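Local coordinates for protein necrotic enteritis toxin B (Clostridium perfringens, PDB 4I0N) that forms pores in membranes as a secreted toxin of the alpha-hemolysin fold, probably by assembling from soluble monomers into an oligomeric ring, at residues S66-F71 / G77-P82; W81-R86 / Y179-Y184. All blocks are in the same frame, centred on the assembly; numbering follows the deposited sequence.

In the fold
Strand 76-92 serves both contacts, which share Trp81 and Pro82 and whose centres lie about 12 Å apart. Contact 1 is the more extensive, burying 516 Å² between neighbouring antiparallel strands through regular backbone bonds, a salt bridge and a little apolar packing; it is partly buried, running from Pro82 and Met79 on the inside to an exposed Phe71. Contact 2 buries 99 Å², with no hydrogen bond across it: Ile181 of a loop closes on the buried Trp81 and Glu83. The two are also in touch directly, Ser66 CA lying 3.3 Å from Tyr85 OH, where the strand has turned its corner.

Contact 1: S66-F71 / G77-P82; sequences SDKQIF and GKMKWP
Lys80 and Asp67 form the polar end of this contact, a salt bridge with Lys80 NZ 2.7 Å from Asp67 OD2. The ammonium approaches from above the carboxylate plane, 39° out of it, and also donates to the backbone Asp67 O at 3.1 Å. Bends at chi3 and chi4 curl the lysine chain over to Asp67, in the loop leading into strand 69-72. A water accepts from the same NZ and donates to Ser66 O, and Asp247 supplies a second salt bridge, so four acceptors lie around the three protons of NZ. Gln69 NE2 bonds the other carboxylate oxygen, Asp67 OD1, at 3.0 Å, which should limit rotation of the acid. Packing is tight at this end, where the buried Pro82 ring brings its CG to 3.9 Å from CB of the buried Ser66.

The strands themselves pair regularly, their axes 4.7 Å apart and their N-to-C directions at 168°, nearly antiparallel. Gln69-Lys80 and Phe71-Lys78 are hydrogen-bonded pairs; the Phe71 N to Lys78 O bond measures 2.8 Å, with an N-H...O angle of 162°. Between them Ile70 and Met79 make a non-hydrogen-bonded pair, Ile70 CG1 resting 4.1 Å from Met79 CB. Met79 CE meets the aliphatic part of Lys68, at 4.0 Å from Lys68 CD. Phe206 and Ile216 pack on the buried Met79 from outside the hairpin.

The loose side lies at the Phe71 and Lys78 end. There the exposed Phe71 ring presents its edge to the backbone Lys78 O. Paired register, alternating faces and a short connection identify an antiparallel beta hairpin of strands 69-72 and 76-92, within the leukocidin/hemolysin family region.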
ATOM      1  N   SER A  66       0.586   3.898 -11.363  1.00  9.39           N
ATOM      2  CA  SER A  66       2.036   4.097 -11.387  1.00  9.52           C
ATOM      3  C   SER A  66       2.376   5.483 -11.930  1.00  9.97           C
ATOM      4  O   SER A  66       3.393   6.077 -11.560  1.00  9.80           O
ATOM      5  CB  SER A  66       2.731   3.026 -12.247  1.00  9.44           C
ATOM      6  OG  SER A  66       2.317   3.099 -13.611  1.00  9.80           O
ATOM      7  N   ASP A  67       1.527   5.966 -12.830  1.00  9.74           N
ATOM      8  CA  ASP A  67       1.784   7.199 -13.591  1.00 11.12           C
ATOM      9  C   ASP A  67       3.143   7.186 -14.287  1.00 11.25           C
ATOM     10  O   ASP A  67       3.797   8.221 -14.433  1.00 10.97           O
ATOM     11  CB  ASP A  67       1.655   8.428 -12.691  1.00 11.79           C
ATOM     12  CG  ASP A  67       1.541   9.711 -13.476  1.00 13.01           C
ATOM     13  OD1 ASP A  67       0.785   9.734 -14.466  1.00 13.99           O
ATOM     14  OD2 ASP A  67       2.237  10.678 -13.129  1.00 13.12           O
ATOM     15  N   LYS A  68       3.566   6.012 -14.752  1.00 11.44           N
ATOM     16  CA  LYS A  68       4.811   5.932 -15.524  1.00 12.33           C
ATOM     17  C   LYS A  68       4.652   6.741 -16.801  1.00 13.00           C
ATOM     18  O   LYS A  68       3.634   6.640 -17.474  1.00 13.43           O
ATOM     19  CB  LYS A  68       5.133   4.491 -15.916  1.00 12.05           C
ATOM     20  CG  LYS A  68       6.527   4.339 -16.508  1.00 14.98           C
ATOM     21  CD  LYS A  68       6.604   3.189 -17.520  1.00 16.03           C
ATOM     22  CE  LYS A  68       6.209   3.621 -18.893  1.00 19.55           C
ATOM     23  NZ  LYS A  68       6.377   2.534 -19.877  1.00 17.89           N
ATOM     24  N   GLN A  69       5.664   7.537 -17.129  1.00 13.09           N
ATOM     25  CA  GLN A  69       5.578   8.449 -18.284  1.00 15.70           C
ATOM     26  C   GLN A  69       6.926   8.474 -18.952  1.00 15.89           C
ATOM     27  O   GLN A  69       7.932   8.435 -18.269  1.00 15.55           O
ATOM     28  CB  GLN A  69       5.242   9.880 -17.825  1.00 15.44           C
ATOM     29  CG  GLN A  69       3.885  10.004 -17.203  1.00 20.83           C
ATOM     30  CD  GLN A  69       3.496  11.408 -16.827  1.00 28.00           C
ATOM     31  OE1 GLN A  69       4.250  12.362 -17.017  1.00 31.69           O
ATOM     32  NE2 GLN A  69       2.295  11.547 -16.286  1.00 31.97           N
ATOM     33  N   ILE A  70       6.937   8.587 -20.278  1.00 16.38           N
ATOM     34  CA  ILE A  70       8.189   8.675 -21.021  1.00 17.20           C
ATOM     35  C   ILE A  70       8.162   9.923 -21.886  1.00 17.88           C
ATOM     36  O   ILE A  70       7.126  10.235 -22.496  1.00 17.03           O
ATOM     37  CB  ILE A  70       8.412   7.409 -21.881  1.00 17.65           C
ATOM     38  CG1 ILE A  70       8.841   6.236 -20.984  1.00 17.48           C
ATOM     39  CG2 ILE A  70       9.431   7.670 -23.035  1.00 19.40           C
ATOM     40  CD1 ILE A  70       8.722   4.881 -21.664  1.00 21.98           C
ATOM     41  N   PHE A  71       9.282  10.655 -21.899  1.00 17.74           N
ATOM     42  CA  PHE A  71       9.450  11.817 -22.774  1.00 19.24           C
ATOM     43  C   PHE A  71      10.800  11.677 -23.455  1.00 18.99           C
ATOM     44  O   PHE A  71      11.663  10.901 -23.006  1.00 18.38           O
ATOM     45  CB  PHE A  71       9.403  13.140 -21.994  1.00 20.52           C
ATOM     46  CG  PHE A  71       8.220  13.268 -21.072  1.00 23.85           C
ATOM     47  CD1 PHE A  71       7.099  13.984 -21.455  1.00 27.70           C
ATOM     48  CD2 PHE A  71       8.232  12.663 -19.813  1.00 25.53           C
ATOM     49  CE1 PHE A  71       5.990  14.104 -20.585  1.00 28.44           C
ATOM     50  CE2 PHE A  71       7.139  12.776 -18.951  1.00 28.34           C
ATOM     51  CZ  PHE A  71       6.018  13.497 -19.341  1.00 27.14           C
ATOM     52  N   GLY A  77      16.266  11.107 -23.185  1.00 14.36           N
ATOM     53  CA  GLY A  77      15.036  10.457 -22.760  1.00 13.71           C
ATOM     54  C   GLY A  77      14.841  10.631 -21.273  1.00 13.44           C
ATOM     55  O   GLY A  77      15.811  10.703 -20.525  1.00 12.28           O
ATOM     56  N   LYS A  78      13.579  10.719 -20.860  1.00 12.78           N
ATOM     57  CA  LYS A  78      13.238  10.699 -19.443  1.00 13.42           C
ATOM     58  C   LYS A  78      12.055   9.800 -19.182  1.00 12.87           C
ATOM     59  O   LYS A  78      10.988   9.931 -19.808  1.00 13.42           O
ATOM     60  CB  LYS A  78      12.956  12.097 -18.888  1.00 14.52           C
ATOM     61  CG  LYS A  78      12.588  12.064 -17.383  1.00 15.94           C
ATOM     62  CD  LYS A  78      12.480  13.438 -16.779  1.00 23.26           C
ATOM     63  CE  LYS A  78      11.116  14.031 -17.041  1.00 26.84           C
ATOM     64  NZ  LYS A  78      10.979  15.266 -16.247  1.00 31.31           N
ATOM     65  N   MET A  79      12.256   8.881 -18.247  1.00 11.97           N
ATOM     66  CA  MET A  79      11.195   8.002 -17.775  1.00 11.37           C
ATOM     67  C   MET A  79      10.929   8.299 -16.309  1.00 10.56           C
ATOM     68  O   MET A  79      11.800   8.077 -15.459  1.00 10.70           O
ATOM     69  CB  MET A  79      11.620   6.539 -17.952  1.00 10.86           C
ATOM     70  CG  MET A  79      10.636   5.522 -17.316  1.00 10.32           C
ATOM     71  SD  MET A  79      11.245   3.851 -17.631  1.00 15.65           S
ATOM     72  CE  MET A  79      10.443   2.912 -16.334  1.00 13.06           C
ATOM     73  N   LYS A  80       9.736   8.823 -16.016  1.00 10.45           N
ATOM     74  CA  LYS A  80       9.304   8.987 -14.642  1.00  9.63           C
ATOM     75  C   LYS A  80       8.642   7.690 -14.179  1.00  9.27           C
ATOM     76  O   LYS A  80       7.762   7.161 -14.870  1.00  9.93           O
ATOM     77  CB  LYS A  80       8.329  10.166 -14.516  1.00 10.41           C
ATOM     78  CG  LYS A  80       7.952  10.443 -13.060  1.00  9.48           C
ATOM     79  CD  LYS A  80       7.006  11.606 -12.918  1.00 12.00           C
ATOM     80  CE  LYS A  80       5.581  11.285 -13.406  1.00 12.38           C
ATOM     81  NZ  LYS A  80       4.862  10.331 -12.496  1.00  9.51           N
ATOM     82  N   TRP A  81       9.007   7.206 -12.991  1.00  8.68           N
ATOM     83  CA  TRP A  81       8.557   5.887 -12.546  1.00  8.15           C
ATOM     84  C   TRP A  81       8.427   5.892 -11.016  1.00  8.76           C
ATOM     85  O   TRP A  81       9.048   6.732 -10.361  1.00  8.30           O
ATOM     86  CB  TRP A  81       9.529   4.799 -13.046  1.00  7.09           C
ATOM     87  CG  TRP A  81      10.913   4.916 -12.483  1.00  9.40           C
ATOM     88  CD1 TRP A  81      11.895   5.796 -12.860  1.00  9.67           C
ATOM     89  CD2 TRP A  81      11.450   4.146 -11.412  1.00  9.48           C
ATOM     90  NE1 TRP A  81      13.029   5.595 -12.093  1.00  9.81           N
ATOM     91  CE2 TRP A  81      12.770   4.606 -11.180  1.00 10.15           C
ATOM     92  CE3 TRP A  81      10.935   3.111 -10.609  1.00 10.73           C
ATOM     93  CZ2 TRP A  81      13.598   4.062 -10.187  1.00  8.66           C
ATOM     94  CZ3 TRP A  81      11.753   2.554  -9.630  1.00 11.02           C
ATOM     95  CH2 TRP A  81      13.084   3.034  -9.431  1.00  9.08           C
ATOM     96  N   PRO A  82       7.577   5.005 -10.458  1.00  8.15           N
ATOM     97  CA  PRO A  82       7.347   5.025  -9.012  1.00  8.91           C
ATOM     98  C   PRO A  82       8.376   4.186  -8.261  1.00  9.28           C
ATOM     99  O   PRO A  82       8.472   2.963  -8.465  1.00  9.78           O
ATOM    100  CB  PRO A  82       5.944   4.427  -8.881  1.00  8.33           C
ATOM    101  CG  PRO A  82       5.866   3.451  -9.998  1.00  7.80           C
ATOM    102  CD  PRO A  82       6.616   4.128 -11.155  1.00  9.66           C
TER
HETATM  103  O   HOH W   1       5.724   7.663 -11.806  1.00  7.68           O

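Contact 2: W81-R86 / Y179-Y184; sequences WPETYR and YNIDSY
Ile181 meets Trp81 and Glu83 through its two methyl groups; the contact with Trp81 is purely apolar. Ile181 CG2 lies in the plane of the indole, at the edge of its six-membered ring, 3.9 Å from Trp81 CH2 and 4.0 Å from Trp81 CZ2. This is an approach to the rim of the ring, with the two side chains crossing at about a right angle. Trp81 CG sits between the backbone N and carbonyl carbon (chi1 64°), a setting that carries the benzo end of the indole toward the loop. Phe193 and Phe172 make edge-to-face contacts with the same indole, and its NE1 is bonded to Asn263, so the ring's position is defined by both packing and a polar tether.

Glu83 adds a mixed contact: its CG comes 4.2 Å from Ile181 CG2, while OE2 is 4.1 Å from Ile181 CD1. The bend at chi2 (-84°) turns the carboxylate across the isoleucine. Its charge is met elsewhere, OE2 by a salt bridge to Lys171 and OE1 by Thr84 OG1, which donates at 2.6 Å from above the carboxylate plane.

No hydrogen bond crosses the contact; those within 179-184 shape the loop that presents Ile181. Asn180 N donates to Ser183 OG at 2.8 Å, nearly straight at 172°. Asn180 OD1 accepts from Asp182 N at 2.8 Å, in the carbonyl plane, forming an Asx turn that overlaps the type I beta turn from Asn180 to Ser183, closed by Ser183 N to Asn180 O at 3.0 Å. Within the other segment, Glu83 and Thr84 both face Phe246 of strand 236-255, a classic beta bulge. Ile181, from a type I turn in the loop after strand 165-172, thus packs against the corner of strand 76-92 at the bulge, in this alpha-hemolysin fold.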
ATOM      1  N   TRP A  81       9.007   7.206 -12.991  1.00  8.68           N
ATOM      2  CA  TRP A  81       8.557   5.887 -12.546  1.00  8.15           C
ATOM      3  C   TRP A  81       8.427   5.892 -11.016  1.00  8.76           C
ATOM      4  O   TRP A  81       9.048   6.732 -10.361  1.00  8.30           O
ATOM      5  CB  TRP A  81       9.529   4.799 -13.046  1.00  7.09           C
ATOM      6  CG  TRP A  81      10.913   4.916 -12.483  1.00  9.40           C
ATOM      7  CD1 TRP A  81      11.895   5.796 -12.860  1.00  9.67           C
ATOM      8  CD2 TRP A  81      11.450   4.146 -11.412  1.00  9.48           C
ATOM      9  NE1 TRP A  81      13.029   5.595 -12.093  1.00  9.81           N
ATOM     10  CE2 TRP A  81      12.770   4.606 -11.180  1.00 10.15           C
ATOM     11  CE3 TRP A  81      10.935   3.111 -10.609  1.00 10.73           C
ATOM     12  CZ2 TRP A  81      13.598   4.062 -10.187  1.00  8.66           C
ATOM     13  CZ3 TRP A  81      11.753   2.554  -9.630  1.00 11.02           C
ATOM     14  CH2 TRP A  81      13.084   3.034  -9.431  1.00  9.08           C
ATOM     15  N   PRO A  82       7.577   5.005 -10.458  1.00  8.15           N
ATOM     16  CA  PRO A  82       7.347   5.025  -9.012  1.00  8.91           C
ATOM     17  C   PRO A  82       8.376   4.186  -8.261  1.00  9.28           C
ATOM     18  O   PRO A  82       8.472   2.963  -8.465  1.00  9.78           O
ATOM     19  CB  PRO A  82       5.944   4.427  -8.881  1.00  8.33           C
ATOM     20  CG  PRO A  82       5.866   3.451  -9.998  1.00  7.80           C
ATOM     21  CD  PRO A  82       6.616   4.128 -11.155  1.00  9.66           C
ATOM     22  N   GLU A  83       9.162   4.849  -7.418  1.00  9.23           N
ATOM     23  CA  GLU A  83      10.213   4.153  -6.697  1.00  8.96           C
ATOM     24  C   GLU A  83       9.703   3.635  -5.360  1.00  8.35           C
ATOM     25  O   GLU A  83      10.161   2.585  -4.899  1.00  8.98           O
ATOM     26  CB  GLU A  83      11.461   5.040  -6.551  1.00  9.28           C
ATOM     27  CG  GLU A  83      12.691   4.311  -5.948  1.00  9.16           C
ATOM     28  CD  GLU A  83      12.680   4.267  -4.425  1.00 11.01           C
ATOM     29  OE1 GLU A  83      11.911   5.037  -3.794  1.00 10.72           O
ATOM     30  OE2 GLU A  83      13.444   3.447  -3.857  1.00 13.38           O
ATOM     31  N   THR A  84       8.762   4.359  -4.743  1.00  8.27           N
ATOM     32  CA  THR A  84       8.153   3.941  -3.463  1.00  8.49           C
ATOM     33  C   THR A  84       6.665   4.279  -3.432  1.00  8.05           C
ATOM     34  O   THR A  84       6.269   5.425  -3.715  1.00  8.57           O
ATOM     35  CB  THR A  84       8.854   4.579  -2.192  1.00  9.75           C
ATOM     36  OG1 THR A  84      10.214   4.109  -2.090  1.00 13.27           O
ATOM     37  CG2 THR A  84       8.099   4.181  -0.898  1.00  8.78           C
ATOM     38  N   TYR A  85       5.842   3.287  -3.082  1.00  7.61           N
ATOM     39  CA  TYR A  85       4.475   3.576  -2.659  1.00  7.64           C
ATOM     40  C   TYR A  85       4.407   3.536  -1.119  1.00  8.28           C
ATOM     41  O   TYR A  85       4.808   2.558  -0.515  1.00  9.51           O
ATOM     42  CB  TYR A  85       3.522   2.534  -3.207  1.00  7.21           C
ATOM     43  CG  TYR A  85       3.424   2.461  -4.702  1.00  7.97           C
ATOM     44  CD1 TYR A  85       2.406   3.154  -5.385  1.00  7.77           C
ATOM     45  CD2 TYR A  85       4.291   1.643  -5.439  1.00  5.95           C
ATOM     46  CE1 TYR A  85       2.268   3.055  -6.779  1.00  7.89           C
ATOM     47  CE2 TYR A  85       4.173   1.547  -6.852  1.00  6.51           C
ATOM     48  CZ  TYR A  85       3.155   2.255  -7.500  1.00  8.53           C
ATOM     49  OH  TYR A  85       3.016   2.146  -8.872  1.00  8.27           O
ATOM     50  N   ARG A  86       3.869   4.586  -0.503  1.00  8.60           N
ATOM     51  CA  ARG A  86       3.679   4.627   0.945  1.00  8.46           C
ATOM     52  C   ARG A  86       2.196   4.637   1.285  1.00  9.00           C
ATOM     53  O   ARG A  86       1.408   5.422   0.708  1.00  8.64           O
ATOM     54  CB  ARG A  86       4.327   5.858   1.551  1.00  8.72           C
ATOM     55  CG  ARG A  86       4.151   5.895   3.092  1.00  8.82           C
ATOM     56  CD  ARG A  86       5.015   6.992   3.705  1.00  9.97           C
ATOM     57  NE  ARG A  86       6.425   6.647   3.594  1.00 11.73           N
ATOM     58  CZ  ARG A  86       7.436   7.441   3.945  1.00 15.27           C
ATOM     59  NH1 ARG A  86       7.208   8.649   4.441  1.00 16.28           N
ATOM     60  NH2 ARG A  86       8.689   7.018   3.797  1.00 13.75           N
ATOM     61  N   TYR A 179      19.578  -4.580 -11.870  1.00 13.42           N
ATOM     62  CA  TYR A 179      19.897  -3.150 -11.762  1.00 12.64           C
ATOM     63  C   TYR A 179      19.052  -2.493 -10.690  1.00 12.32           C
ATOM     64  O   TYR A 179      17.871  -2.777 -10.551  1.00 11.97           O
ATOM     65  CB  TYR A 179      19.718  -2.450 -13.110  1.00 12.76           C
ATOM     66  CG  TYR A 179      20.748  -2.909 -14.105  1.00 14.21           C
ATOM     67  CD1 TYR A 179      22.117  -2.711 -13.867  1.00 14.66           C
ATOM     68  CD2 TYR A 179      20.364  -3.563 -15.276  1.00 14.74           C
ATOM     69  CE1 TYR A 179      23.078  -3.165 -14.799  1.00 17.58           C
ATOM     70  CE2 TYR A 179      21.303  -4.014 -16.183  1.00 17.62           C
ATOM     71  CZ  TYR A 179      22.645  -3.806 -15.947  1.00 19.08           C
ATOM     72  OH  TYR A 179      23.552  -4.270 -16.865  1.00 22.13           O
ATOM     73  N   ASN A 180      19.661  -1.607  -9.923  1.00 11.68           N
ATOM     74  CA  ASN A 180      18.918  -0.929  -8.866  1.00 11.02           C
ATOM     75  C   ASN A 180      19.239   0.567  -8.919  1.00 10.59           C
ATOM     76  O   ASN A 180      20.019   1.013  -9.759  1.00 10.70           O
ATOM     77  CB  ASN A 180      19.290  -1.555  -7.506  1.00 10.87           C
ATOM     78  CG  ASN A 180      20.796  -1.501  -7.222  1.00 11.44           C
ATOM     79  OD1 ASN A 180      21.397  -0.433  -7.224  1.00 14.04           O
ATOM     80  ND2 ASN A 180      21.414  -2.669  -7.021  1.00 11.88           N
ATOM     81  N   ILE A 181      18.649   1.356  -8.029  1.00 10.77           N
ATOM     82  CA  ILE A 181      18.858   2.810  -8.095  1.00 11.40           C
ATOM     83  C   ILE A 181      20.303   3.256  -7.846  1.00 12.19           C
ATOM     84  O   ILE A 181      20.634   4.415  -8.107  1.00 12.80           O
ATOM     85  CB  ILE A 181      17.900   3.599  -7.149  1.00 11.00           C
ATOM     86  CG1 ILE A 181      18.238   3.297  -5.688  1.00 11.08           C
ATOM     87  CG2 ILE A 181      16.414   3.283  -7.493  1.00 12.22           C
ATOM     88  CD1 ILE A 181      17.380   4.063  -4.675  1.00 12.93           C
ATOM     89  N   ASP A 182      21.143   2.362  -7.318  1.00 12.64           N
ATOM     90  CA  ASP A 182      22.560   2.680  -7.136  1.00 13.96           C
ATOM     91  C   ASP A 182      23.486   2.133  -8.216  1.00 14.13           C
ATOM     92  O   ASP A 182      24.693   2.356  -8.141  1.00 14.56           O
ATOM     93  CB  ASP A 182      23.055   2.204  -5.763  1.00 14.53           C
ATOM     94  CG  ASP A 182      22.322   2.878  -4.614  1.00 17.94           C
ATOM     95  OD1 ASP A 182      22.322   4.133  -4.546  1.00 20.95           O
ATOM     96  OD2 ASP A 182      21.747   2.145  -3.790  1.00 20.55           O
ATOM     97  N   SER A 183      22.955   1.405  -9.209  1.00 13.96           N
ATOM     98  CA  SER A 183      23.819   0.732 -10.194  1.00 14.04           C
ATOM     99  C   SER A 183      24.619   1.761 -10.979  1.00 15.45           C
ATOM    100  O   SER A 183      24.108   2.833 -11.299  1.00 15.43           O
ATOM    101  CB  SER A 183      23.017  -0.170 -11.153  1.00 14.56           C
ATOM    102  OG  SER A 183      22.424  -1.244 -10.445  1.00 12.26           O
ATOM    103  N   TYR A 184      25.882   1.455 -11.242  1.00 16.62           N
ATOM    104  CA  TYR A 184      26.748   2.403 -11.931  1.00 18.84           C
ATOM    105  C   TYR A 184      27.859   1.713 -12.701  1.00 19.56           C
ATOM    106  O   TYR A 184      28.639   0.939 -12.142  1.00 20.73           O
ATOM    107  CB  TYR A 184      27.319   3.464 -10.959  1.00 20.07           C
ATOM    108  CG  TYR A 184      28.185   4.473 -11.677  1.00 23.25           C
ATOM    109  CD1 TYR A 184      27.609   5.473 -12.455  1.00 23.51           C
ATOM    110  CD2 TYR A 184      29.585   4.396 -11.616  1.00 25.85           C
ATOM    111  CE1 TYR A 184      28.397   6.395 -13.149  1.00 25.09           C
ATOM    112  CE2 TYR A 184      30.385   5.313 -12.307  1.00 28.60           C
ATOM    113  CZ  TYR A 184      29.778   6.314 -13.063  1.00 29.36           C
ATOM    114  OH  TYR A 184      30.553   7.226 -13.750  1.00 31.65           O
TER